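PDB 3EY8: biphenyl-2,3-diol 1,2-dioxygenase III-related protein from Vibrio cholerae, which binds calcium and belongs to the glyoxalase, bleomycin resistance and dioxygenase superfamily, but its reaction is not established. Local coordinates for residues T17-P22 / D119-L124; K35-G40 / A45-H50; Y90-N93 / V97-E100; F115-R118 / L124-V127. The protein carries 9 engineered substitutions. All blocks are in the same frame, centred on the assembly; numbering follows the deposited sequence. Where two conformers were deposited one is given.

Contact 1. Residues T17-P22 / D119-L124; sequences TVADIP and DPDGNL
The carboxylate of Asp-121 reaches across to Val-18 and Ala-19, its side chain crossing that of Val-18 at about a right angle. Asp-121 CG stands anti to its own carbonyl carbon (chi1 -69°), which directs the carboxylate at the strand end. OD2 accepts the backbone N of Ala-19 at 2.8 Å through its syn lone pair, in a nearly straight bond (163°). OD1 lies 3.3 Å from Val-18 CB and takes a 2.6 Å bond from a water that in turn accepts the N of Asp-20, so both oxygens of this buried carboxylate are engaged. A second water joins Thr-17 O to Asn-123 ND2. Asp-121 sits in a type I turn from Asp-119 to Gly-122, overlaid by an Asx turn: Asp-119 OD1 receives the N of Asp-121 and the N of Asn-123 from opposite faces of its carboxylate plane. Asp-119 OD2 takes Asn-123 ND2 at 2.9 Å, almost in the amide plane, and the hydroxyl of Tyr-28 also bonds this OD2. Ala-74 N satisfies Asn-123 OD1. The contact ties the end of strand 10-18, just before helix 21-32, to the turn between strands 110-118 and 124-129, with Thr-24 of the helix packed against both Val-18 and Asp-121.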
loop_
_atom_site.group_PDB
_atom_site.type_symbol
_atom_site.label_atom_id
_atom_site.label_comp_id
_atom_site.label_asym_id
_atom_site.label_seq_id
_atom_site.Cartn_x
_atom_site.Cartn_y
_atom_site.Cartn_z
ATOM N N THR B 17 10.083 -5.079 -0.320
ATOM C CA THR B 17 11.335 -5.804 -0.442
ATOM C C THR B 17 12.448 -4.887 0.053
ATOM O O THR B 17 12.589 -3.755 -0.419
ATOM C CB THR B 17 11.576 -6.254 -1.880
ATOM O OG1 THR B 17 10.462 -7.054 -2.308
ATOM C CG2 THR B 17 12.866 -7.085 -1.972
ATOM N N VAL B 18 13.219 -5.372 1.023
ATOM C CA VAL B 18 14.196 -4.525 1.708
ATOM C C VAL B 18 15.588 -5.162 1.753
ATOM O O VAL B 18 15.727 -6.383 1.726
ATOM C CB VAL B 18 13.740 -4.183 3.156
ATOM C CG1 VAL B 18 12.388 -3.466 3.149
ATOM C CG2 VAL B 18 13.675 -5.437 4.031
ATOM N N ALA B 19 16.614 -4.326 1.842
ATOM C CA ALA B 19 17.990 -4.817 1.862
ATOM C C ALA B 19 18.290 -5.657 3.103
ATOM O O ALA B 19 19.033 -6.638 3.039
ATOM C CB ALA B 19 18.973 -3.653 1.767
ATOM N N ASP B 20 17.711 -5.263 4.230
ATOM C CA ASP B 20 17.993 -5.912 5.502
ATOM C C ASP B 20 16.757 -5.852 6.385
ATOM O O ASP B 20 16.379 -4.784 6.872
ATOM C CB ASP B 20 19.178 -5.231 6.204
ATOM C CG ASP B 20 19.643 -5.989 7.437
ATOM O OD1 ASP B 20 20.201 -7.096 7.286
ATOM O OD2 ASP B 20 19.454 -5.480 8.557
ATOM N N ILE B 21 16.136 -7.007 6.599
ATOM C CA ILE B 21 14.933 -7.078 7.419
ATOM C C ILE B 21 15.124 -6.544 8.845
ATOM O O ILE B 21 14.323 -5.739 9.303
ATOM C CB ILE B 21 14.298 -8.485 7.400
ATOM C CG1 ILE B 21 13.621 -8.718 6.043
ATOM C CG2 ILE B 21 13.292 -8.626 8.528
ATOM C CD1 ILE B 21 12.973 -10.078 5.879
ATOM N N PRO B 22 16.194 -6.964 9.550
ATOM C CA PRO B 22 16.378 -6.427 10.908
ATOM C C PRO B 22 16.475 -4.899 10.974
ATOM O O PRO B 22 15.910 -4.289 11.882
ATOM C CB PRO B 22 17.700 -7.066 11.357
ATOM C CG PRO B 22 17.763 -8.345 10.579
ATOM C CD PRO B 22 17.213 -7.977 9.225
ATOM N N ASP B 119 12.507 5.805 4.851
ATOM C CA ASP B 119 12.905 4.630 5.629
ATOM C C ASP B 119 14.300 4.174 5.186
ATOM O O ASP B 119 14.898 4.793 4.305
ATOM C CB ASP B 119 11.822 3.528 5.575
ATOM C CG ASP B 119 11.914 2.630 4.340
ATOM O OD1 ASP B 119 12.734 2.880 3.439
ATOM O OD2 ASP B 119 11.141 1.646 4.282
ATOM N N PRO B 120 14.849 3.127 5.820
ATOM C CA PRO B 120 16.249 2.772 5.533
ATOM C C PRO B 120 16.550 2.353 4.087
ATOM O O PRO B 120 17.727 2.374 3.696
ATOM C CB PRO B 120 16.515 1.611 6.500
ATOM C CG PRO B 120 15.600 1.883 7.642
ATOM C CD PRO B 120 14.342 2.434 7.017
ATOM N N ASP B 121 15.526 1.989 3.312
ATOM C CA ASP B 121 15.700 1.658 1.891
ATOM C C ASP B 121 15.371 2.826 0.956
ATOM O O ASP B 121 15.492 2.709 -0.269
ATOM C CB ASP B 121 14.848 0.441 1.505
ATOM C CG ASP B 121 15.343 -0.851 2.147
ATOM O OD1 ASP B 121 14.985 -1.111 3.317
ATOM O OD2 ASP B 121 16.069 -1.607 1.471
ATOM N N GLY B 122 14.953 3.950 1.527
ATOM C CA GLY B 122 14.611 5.112 0.728
ATOM C C GLY B 122 13.141 5.193 0.358
ATOM O O GLY B 122 12.739 6.097 -0.369
ATOM N N ASN B 123 12.335 4.251 0.841
ATOM C CA ASN B 123 10.887 4.381 0.671
ATOM C C ASN B 123 10.429 5.709 1.260
ATOM O O ASN B 123 10.944 6.141 2.292
ATOM C CB ASN B 123 10.159 3.216 1.343
ATOM C CG ASN B 123 10.481 1.882 0.691
ATOM O OD1 ASN B 123 10.368 1.742 -0.522
ATOM N ND2 ASN B 123 10.875 0.893 1.498
ATOM N N LEU B 124 9.474 6.361 0.600
ATOM C CA LEU B 124 8.942 7.627 1.084
ATOM C C LEU B 124 7.793 7.381 2.049
ATOM O O LEU B 124 6.806 6.725 1.695
ATOM C CB LEU B 124 8.452 8.496 -0.075
ATOM C CG LEU B 124 7.942 9.891 0.301
ATOM C CD1 LEU B 124 9.043 10.727 0.980
ATOM C CD2 LEU B 124 7.407 10.603 -0.933
HETATM O O HOH W 1 11.604 -1.266 -0.269
HETATM O O HOH W 2 16.583 -2.617 4.790
#

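Contact 2. Residues K35-G40 / A45-H50; sequences KAVSFG and ALEFGH
Strands 35-39 and 45-48 run antiparallel with a marked twist, their directions 134° apart, and four backbone hydrogen bonds link the hydrogen-bonded pairs Lys-35 with Glu-47 and Val-37 with Ala-45. The shortest of them, Val-37 N to Ala-45 O and Glu-47 N to Lys-35 O, are both 2.8 Å. Between these pairs sits the non-hydrogen-bonded pair Ala-36 and Leu-46, where Leu-46 CD2 comes to 4.0 Å from Ala-36 CB on the face that helix 21-32 covers through Thr-25 and Tyr-28. On the other face Glu-47 crosses Val-37 at about a right angle. Its CG stands anti to its own carbonyl carbon (chi1 -62°) and the chain then runs extended, which lays the carboxylate over both methyls of Val-37, Glu-47 OE2 being 3.5 Å from Val-37 CG2. Lys-35, also extended, passes Glu-47 with CD 3.6 Å from OE1. The charges stay 4.6 Å apart, Lys-35 NZ to Glu-47 OE1, too far for a salt bridge, and a water accepting from NZ and donating to OE1 bridges them. Further along this face Ala-45 CB meets the edge of the Phe-39 ring, 3.9 Å from CE1; Thr-106 of the second subunit packs on the same ring. The side chain of Ala-45 lies about 7 Å from that of His-13, a calcium-binding residue of this protein, though no calcium is bound to this chain. This is a beta hairpin of a four-stranded mixed sheet in the glyoxalase-type (vicinal oxygen chelate) fold.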
loop_
_atom_site.group_PDB
_atom_site.type_symbol
_atom_site.label_atom_id
_atom_site.label_comp_id
_atom_site.label_asym_id
_atom_site.label_seq_id
_atom_site.Cartn_x
_atom_site.Cartn_y
_atom_site.Cartn_z
ATOM N N LYS B 35 4.450 -3.023 15.191
ATOM C CA LYS B 35 4.701 -4.258 15.913
ATOM C C LYS B 35 5.287 -5.269 14.942
ATOM O O LYS B 35 4.590 -5.753 14.053
ATOM C CB LYS B 35 3.373 -4.772 16.474
ATOM C CG LYS B 35 3.455 -5.944 17.432
ATOM C CD LYS B 35 2.042 -6.416 17.762
ATOM C CE LYS B 35 1.974 -7.132 19.097
ATOM N NZ LYS B 35 0.571 -7.477 19.464
ATOM N N ALA B 36 6.569 -5.582 15.095
ATOM C CA ALA B 36 7.201 -6.571 14.232
ATOM C C ALA B 36 6.831 -7.970 14.705
ATOM O O ALA B 36 7.002 -8.301 15.881
ATOM C CB ALA B 36 8.706 -6.395 14.225
ATOM N N VAL B 37 6.310 -8.784 13.794
ATOM C CA VAL B 37 5.947 -10.156 14.134
ATOM C C VAL B 37 6.567 -11.126 13.141
ATOM O O VAL B 37 7.071 -10.717 12.093
ATOM C CB VAL B 37 4.419 -10.362 14.139
ATOM C CG1 VAL B 37 3.760 -9.427 15.147
ATOM C CG2 VAL B 37 3.853 -10.122 12.744
ATOM N N SER B 38 6.551 -12.409 13.485
ATOM C CA SER B 38 6.971 -13.444 12.555
ATOM C C SER B 38 5.958 -14.574 12.553
ATOM O O SER B 38 5.233 -14.780 13.528
ATOM C CB SER B 38 8.375 -13.958 12.886
ATOM O OG SER B 38 8.486 -14.328 14.245
ATOM N N PHE B 39 5.896 -15.299 11.445
ATOM C CA PHE B 39 4.939 -16.382 11.308
ATOM C C PHE B 39 5.422 -17.384 10.274
ATOM O O PHE B 39 6.350 -17.101 9.518
ATOM C CB PHE B 39 3.557 -15.837 10.936
ATOM C CG PHE B 39 3.532 -15.044 9.658
ATOM C CD1 PHE B 39 3.994 -13.737 9.627
ATOM C CD2 PHE B 39 3.027 -15.597 8.491
ATOM C CE1 PHE B 39 3.967 -13.001 8.456
ATOM C CE2 PHE B 39 2.994 -14.865 7.314
ATOM C CZ PHE B 39 3.467 -13.565 7.297
ATOM N N GLY B 40 4.798 -18.557 10.259
ATOM C CA GLY B 40 5.154 -19.601 9.319
ATOM C C GLY B 40 6.641 -19.891 9.286
ATOM O O GLY B 40 7.316 -19.880 10.315
ATOM N N ALA B 45 6.610 -9.646 9.333
ATOM C CA ALA B 45 5.669 -8.584 9.003
ATOM C C ALA B 45 5.668 -7.484 10.059
ATOM O O ALA B 45 6.123 -7.682 11.186
ATOM C CB ALA B 45 4.275 -9.145 8.828
ATOM N N LEU B 46 5.155 -6.322 9.670
ATOM C CA LEU B 46 4.941 -5.202 10.581
ATOM C C LEU B 46 3.449 -4.917 10.718
ATOM O O LEU B 46 2.773 -4.640 9.724
ATOM C CB LEU B 46 5.644 -3.957 10.045
ATOM C CG LEU B 46 7.170 -3.990 10.109
ATOM C CD1 LEU B 46 7.772 -2.994 9.126
ATOM C CD2 LEU B 46 7.643 -3.710 11.517
ATOM N N GLU B 47 2.936 -4.971 11.946
ATOM C CA GLU B 47 1.503 -4.771 12.187
ATOM C C GLU B 47 1.179 -3.366 12.681
ATOM O O GLU B 47 1.908 -2.789 13.491
ATOM C CB GLU B 47 0.964 -5.797 13.199
ATOM C CG GLU B 47 1.065 -7.242 12.750
ATOM C CD GLU B 47 0.556 -8.232 13.794
ATOM O OE1 GLU B 47 0.245 -7.818 14.938
ATOM O OE2 GLU B 47 0.480 -9.431 13.465
ATOM N N PHE B 48 0.070 -2.825 12.197
ATOM C CA PHE B 48 -0.436 -1.536 12.653
ATOM C C PHE B 48 -1.941 -1.558 12.453
ATOM O O PHE B 48 -2.412 -2.017 11.419
ATOM C CB PHE B 48 0.202 -0.386 11.866
ATOM C CG PHE B 48 0.087 -0.530 10.371
ATOM C CD1 PHE B 48 1.003 -1.293 9.661
ATOM C CD2 PHE B 48 -0.927 0.109 9.674
ATOM C CE1 PHE B 48 0.900 -1.432 8.289
ATOM C CE2 PHE B 48 -1.039 -0.029 8.291
ATOM C CZ PHE B 48 -0.122 -0.800 7.604
ATOM N N GLY B 49 -2.701 -1.082 13.435
ATOM C CA GLY B 49 -4.145 -1.190 13.364
ATOM C C GLY B 49 -4.525 -2.620 13.046
ATOM O O GLY B 49 -4.060 -3.549 13.706
ATOM N N HIS B 50 -5.341 -2.797 12.015
ATOM C CA HIS B 50 -5.772 -4.123 11.570
ATOM C C HIS B 50 -5.160 -4.522 10.224
ATOM O O HIS B 50 -5.686 -5.391 9.525
ATOM C CB HIS B 50 -7.300 -4.175 11.466
ATOM C CG HIS B 50 -7.999 -4.078 12.784
ATOM N ND1 HIS B 50 -8.985 -3.148 13.038
ATOM C CD2 HIS B 50 -7.850 -4.790 13.927
ATOM C CE1 HIS B 50 -9.417 -3.297 14.278
ATOM N NE2 HIS B 50 -8.745 -4.286 14.838
HETATM O O HOH W 3 -0.554 -9.251 17.137
#

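Contact 3. Residues Y90-N93 / V97-E100; sequences YVEN and VIME. Engineered in segment 90-93: Tyr-90 (natural residue His). Engineered in segment 97-100: Val-97 (natural residue Thr).
Apolar packing brings Ile-98 against the last turns of helix 84-93. Its CD1 touches the aliphatic part of Glu-92, 3.4 Å from CG, and the two side chains cross at about a right angle. Ile-98 CG1 is anti to its own carbonyl carbon (chi1 -63°), which sends the longer branch toward the helix; CG1 is 3.7 Å from Glu-92 CG and 4.5 Å from Val-91 CG1. Val-91 is the buried partner, and its methyl makes a looser approach than the methylene of Glu-92. Phe-115 of strand 110-118 packs on both Val-91 and Ile-98, so the helix and the following loop share this ring as a neighbour.

The polar link is indirect, since no hydrogen bond passes straight between the segments. Glu-92 extends beyond CG past the methyl CD1 of Ile-98, and its OE2 takes a 2.5 Å bond from a water. The same water accepts the backbone N of Ile-98 at 2.9 Å, so it joins the end of the glutamate to the loop backbone.

Glu-92 therefore acts as an amphipathic side chain: its CG methylene packs on the isoleucine while its carboxylate holds a water. The chemistry is that of a helix end closed onto the chain that leaves it, by hydrocarbon contact at buried Val-91 and by a water-mediated carboxylate link at exposed Glu-92.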
loop_
_atom_site.group_PDB
_atom_site.type_symbol
_atom_site.label_atom_id
_atom_site.label_comp_id
_atom_site.label_asym_id
_atom_site.label_seq_id
_atom_site.Cartn_x
_atom_site.Cartn_y
_atom_site.Cartn_z
ATOM N N TYR B 90 8.642 13.471 17.867
ATOM C CA TYR B 90 9.050 12.107 18.173
ATOM C C TYR B 90 9.965 11.542 17.094
ATOM O O TYR B 90 11.021 10.977 17.384
ATOM C CB TYR B 90 7.830 11.192 18.343
ATOM C CG TYR B 90 8.227 9.762 18.629
ATOM C CD1 TYR B 90 8.446 9.333 19.933
ATOM C CD2 TYR B 90 8.424 8.849 17.596
ATOM C CE1 TYR B 90 8.826 8.035 20.201
ATOM C CE2 TYR B 90 8.808 7.546 17.857
ATOM C CZ TYR B 90 9.006 7.145 19.166
ATOM O OH TYR B 90 9.392 5.853 19.449
ATOM N N VAL B 91 9.550 11.681 15.839
ATOM C CA VAL B 91 10.334 11.144 14.745
ATOM C C VAL B 91 11.720 11.796 14.699
ATOM O O VAL B 91 12.735 11.108 14.607
ATOM C CB VAL B 91 9.597 11.294 13.404
ATOM C CG1 VAL B 91 10.523 10.936 12.252
ATOM C CG2 VAL B 91 8.356 10.400 13.396
ATOM N N GLU B 92 11.766 13.122 14.772
ATOM C CA GLU B 92 13.048 13.822 14.822
ATOM C C GLU B 92 13.901 13.370 16.002
ATOM O O GLU B 92 15.123 13.277 15.895
ATOM C CB GLU B 92 12.845 15.334 14.899
ATOM C CG GLU B 92 12.515 15.970 13.575
ATOM C CD GLU B 92 12.788 17.459 13.573
ATOM O OE1 GLU B 92 12.776 18.072 14.661
ATOM O OE2 GLU B 92 13.011 18.012 12.479
ATOM N N ASN B 93 13.252 13.094 17.127
ATOM C CA ASN B 93 13.957 12.645 18.320
ATOM C C ASN B 93 14.591 11.268 18.154
ATOM O O ASN B 93 15.429 10.866 18.955
ATOM C CB ASN B 93 13.030 12.664 19.533
ATOM C CG ASN B 93 12.804 14.065 20.072
ATOM O OD1 ASN B 93 13.338 15.040 19.543
ATOM N ND2 ASN B 93 12.006 14.172 21.130
ATOM N N VAL B 97 15.520 12.551 9.731
ATOM C CA VAL B 97 15.403 13.841 9.062
ATOM C C VAL B 97 14.031 13.996 8.422
ATOM O O VAL B 97 13.648 13.222 7.536
ATOM C CB VAL B 97 16.508 14.031 8.001
ATOM C CG1 VAL B 97 16.251 15.275 7.169
ATOM C CG2 VAL B 97 17.879 14.111 8.680
ATOM N N ILE B 98 13.286 14.997 8.878
ATOM C CA ILE B 98 11.996 15.308 8.274
ATOM C C ILE B 98 12.239 16.186 7.062
ATOM O O ILE B 98 12.800 17.275 7.166
ATOM C CB ILE B 98 11.058 15.992 9.272
ATOM C CG1 ILE B 98 10.762 15.031 10.432
ATOM C CG2 ILE B 98 9.770 16.446 8.576
ATOM C CD1 ILE B 98 9.850 15.600 11.482
HETATM N N MSE B 99 11.821 15.712 5.896
HETATM C CA MSE B 99 12.135 16.423 4.659
HETATM C C MSE B 99 11.146 17.533 4.300
HETATM O O MSE B 99 11.473 18.420 3.512
HETATM C CB MSE B 99 12.300 15.447 3.494
HETATM C CG MSE B 99 11.006 14.886 2.951
HETATM SE SE MSE B 99 11.387 13.476 1.671
HETATM C CE MSE B 99 12.556 12.405 2.795
ATOM N N GLU B 100 9.949 17.490 4.878
ATOM C CA GLU B 100 8.963 18.535 4.651
ATOM C C GLU B 100 7.807 18.309 5.606
ATOM O O GLU B 100 7.536 17.166 5.987
ATOM C CB GLU B 100 8.471 18.469 3.205
ATOM C CG GLU B 100 7.611 19.635 2.760
ATOM C CD GLU B 100 7.129 19.481 1.328
ATOM O OE1 GLU B 100 7.475 18.466 0.683
ATOM O OE2 GLU B 100 6.404 20.376 0.847
HETATM O O HOH W 4 14.388 16.950 10.657
#

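Contact 4. Residues F115-R118 / L124-V127; sequences FYFR and LIEV
Phe-115 pairs with Val-127 and Phe-117 with Ile-125, and each pair exchanges two backbone hydrogen bonds, so the N and O of all four residues are satisfied across the hairpin. The shortest, Ile-125 N to Phe-117 O at 2.8 Å, meets its acceptor almost head-on, with a C=O...donor angle of 176°. Phe-115 O and Ile-125 O also receive CA-H...O contacts, from Glu-126 CA and Tyr-116 CA respectively. Tyr-116 has its own backbone partners in Met-99 and Glu-100, while Leu-124 and Glu-126 bond to strand 75-79 and the residue before it. The two strands form the central hairpin of a four-stranded mixed sheet, one of the two such sheets in this glyoxalase-type chain. On one face the rings of Phe-115 and Phe-117 make CH-pi contacts: Val-127 CB sits 4.0 Å from the Phe-115 ring centroid, and Ile-125 CB 4.1 Å from that of Phe-117. Both rings have CG between the backbone N and the carbonyl carbon (chi1 70° and 54°), which swings them over the neighbouring strand. On the other face Tyr-116 and Glu-126, a calcium-binding residue with no calcium bound to this chain, lie side by side. Tyr-116 OH bonds Arg-105 NE. Glu-126 OE2 is bonded to Ser-114 OG, and OE1 weakly to His-13 NE2 of the second subunit. Arg-118 lays its guanidinium over Leu-124 CD1, and its NH1 bonds Gly-122 O of its own chain and Lys-65 O of the second subunit.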
loop_
_atom_site.group_PDB
_atom_site.type_symbol
_atom_site.label_atom_id
_atom_site.label_comp_id
_atom_site.label_asym_id
_atom_site.label_seq_id
_atom_site.Cartn_x
_atom_site.Cartn_y
_atom_site.Cartn_z
ATOM N N PHE B 115 3.653 15.107 7.177
ATOM C CA PHE B 115 5.095 15.325 7.127
ATOM C C PHE B 115 5.761 14.095 6.505
ATOM O O PHE B 115 5.143 13.037 6.426
ATOM C CB PHE B 115 5.698 15.723 8.489
ATOM C CG PHE B 115 5.711 14.626 9.533
ATOM C CD1 PHE B 115 6.853 13.863 9.750
ATOM C CD2 PHE B 115 4.607 14.403 10.344
ATOM C CE1 PHE B 115 6.880 12.880 10.734
ATOM C CE2 PHE B 115 4.630 13.421 11.325
ATOM C CZ PHE B 115 5.770 12.661 11.518
ATOM N N TYR B 116 6.997 14.247 6.038
ATOM C CA TYR B 116 7.639 13.225 5.216
ATOM C C TYR B 116 9.038 12.882 5.701
ATOM O O TYR B 116 9.775 13.744 6.172
ATOM C CB TYR B 116 7.787 13.713 3.770
ATOM C CG TYR B 116 6.501 13.994 3.033
ATOM C CD1 TYR B 116 5.863 15.217 3.164
ATOM C CD2 TYR B 116 5.947 13.050 2.182
ATOM C CE1 TYR B 116 4.699 15.487 2.485
ATOM C CE2 TYR B 116 4.777 13.309 1.499
ATOM C CZ TYR B 116 4.161 14.534 1.657
ATOM O OH TYR B 116 2.999 14.815 0.977
ATOM N N PHE B 117 9.409 11.619 5.555
ATOM C CA PHE B 117 10.788 11.202 5.764
ATOM C C PHE B 117 10.989 9.897 5.010
ATOM O O PHE B 117 10.035 9.349 4.463
ATOM C CB PHE B 117 11.083 11.014 7.256
ATOM C CG PHE B 117 10.127 10.090 7.951
ATOM C CD1 PHE B 117 8.965 10.582 8.515
ATOM C CD2 PHE B 117 10.387 8.732 8.037
ATOM C CE1 PHE B 117 8.074 9.732 9.152
ATOM C CE2 PHE B 117 9.497 7.872 8.677
ATOM C CZ PHE B 117 8.340 8.378 9.233
ATOM N N ARG B 118 12.219 9.394 4.985
ATOM C CA ARG B 118 12.502 8.147 4.281
ATOM C C ARG B 118 12.875 7.026 5.227
ATOM O O ARG B 118 13.491 7.258 6.281
ATOM C CB ARG B 118 13.623 8.345 3.254
ATOM C CG ARG B 118 13.213 9.259 2.123
ATOM C CD ARG B 118 14.225 9.342 1.008
ATOM N NE ARG B 118 13.830 10.402 0.085
ATOM C CZ ARG B 118 12.905 10.260 -0.860
ATOM N NH1 ARG B 118 12.287 9.096 -1.017
ATOM N NH2 ARG B 118 12.597 11.280 -1.652
ATOM N N LEU B 124 9.474 6.361 0.600
ATOM C CA LEU B 124 8.942 7.627 1.084
ATOM C C LEU B 124 7.793 7.381 2.049
ATOM O O LEU B 124 6.806 6.725 1.695
ATOM C CB LEU B 124 8.452 8.496 -0.075
ATOM C CG LEU B 124 7.942 9.891 0.301
ATOM C CD1 LEU B 124 9.043 10.727 0.980
ATOM C CD2 LEU B 124 7.407 10.603 -0.933
ATOM N N ILE B 125 7.930 7.906 3.265
ATOM C CA ILE B 125 6.908 7.742 4.289
ATOM C C ILE B 125 6.258 9.082 4.606
ATOM O O ILE B 125 6.928 10.070 4.925
ATOM C CB ILE B 125 7.479 7.090 5.573
ATOM C CG1 ILE B 125 8.253 5.803 5.242
ATOM C CG2 ILE B 125 6.364 6.813 6.571
ATOM C CD1 ILE B 125 7.423 4.719 4.533
ATOM N N GLU B 126 4.937 9.110 4.492
ATOM C CA GLU B 126 4.148 10.295 4.763
ATOM C C GLU B 126 3.296 9.974 5.978
ATOM O O GLU B 126 2.494 9.045 5.947
ATOM C CB GLU B 126 3.258 10.598 3.548
ATOM C CG GLU B 126 2.414 11.862 3.664
ATOM C CD GLU B 126 1.500 12.048 2.466
ATOM O OE1 GLU B 126 1.506 11.179 1.564
ATOM O OE2 GLU B 126 0.770 13.059 2.429
ATOM N N VAL B 127 3.498 10.717 7.062
ATOM C CA VAL B 127 2.703 10.532 8.266
ATOM C C VAL B 127 1.741 11.699 8.381
ATOM O O VAL B 127 2.144 12.860 8.250
ATOM C CB VAL B 127 3.598 10.442 9.508
ATOM C CG1 VAL B 127 2.756 10.453 10.781
ATOM C CG2 VAL B 127 4.457 9.182 9.429
#

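How the contacts relate
Along the chain, contact 1 encloses contacts 2 and 3, in that order, and contact 4 ends on the same stretch, sharing Leu-124. Contacts 2 and 4 are hairpins of the two four-stranded sheets, each of strand order 1-4-3-2, with centres about 20 Å apart on opposite sides of the chain's centre. Contact 1 joins strand 10-18, outermost in its sheet within this chain, to the turn of the second sheet's hairpin. Contact 3 lies about 9 Å from contact 4, between centres, and backbone bonds between Tyr-116 and both Met-99 and Glu-100 probably connect them. In contact 4 Glu-126 weakly bonds His-13 of the second subunit; both bind calcium, consistent with a metal site shared across the dimer.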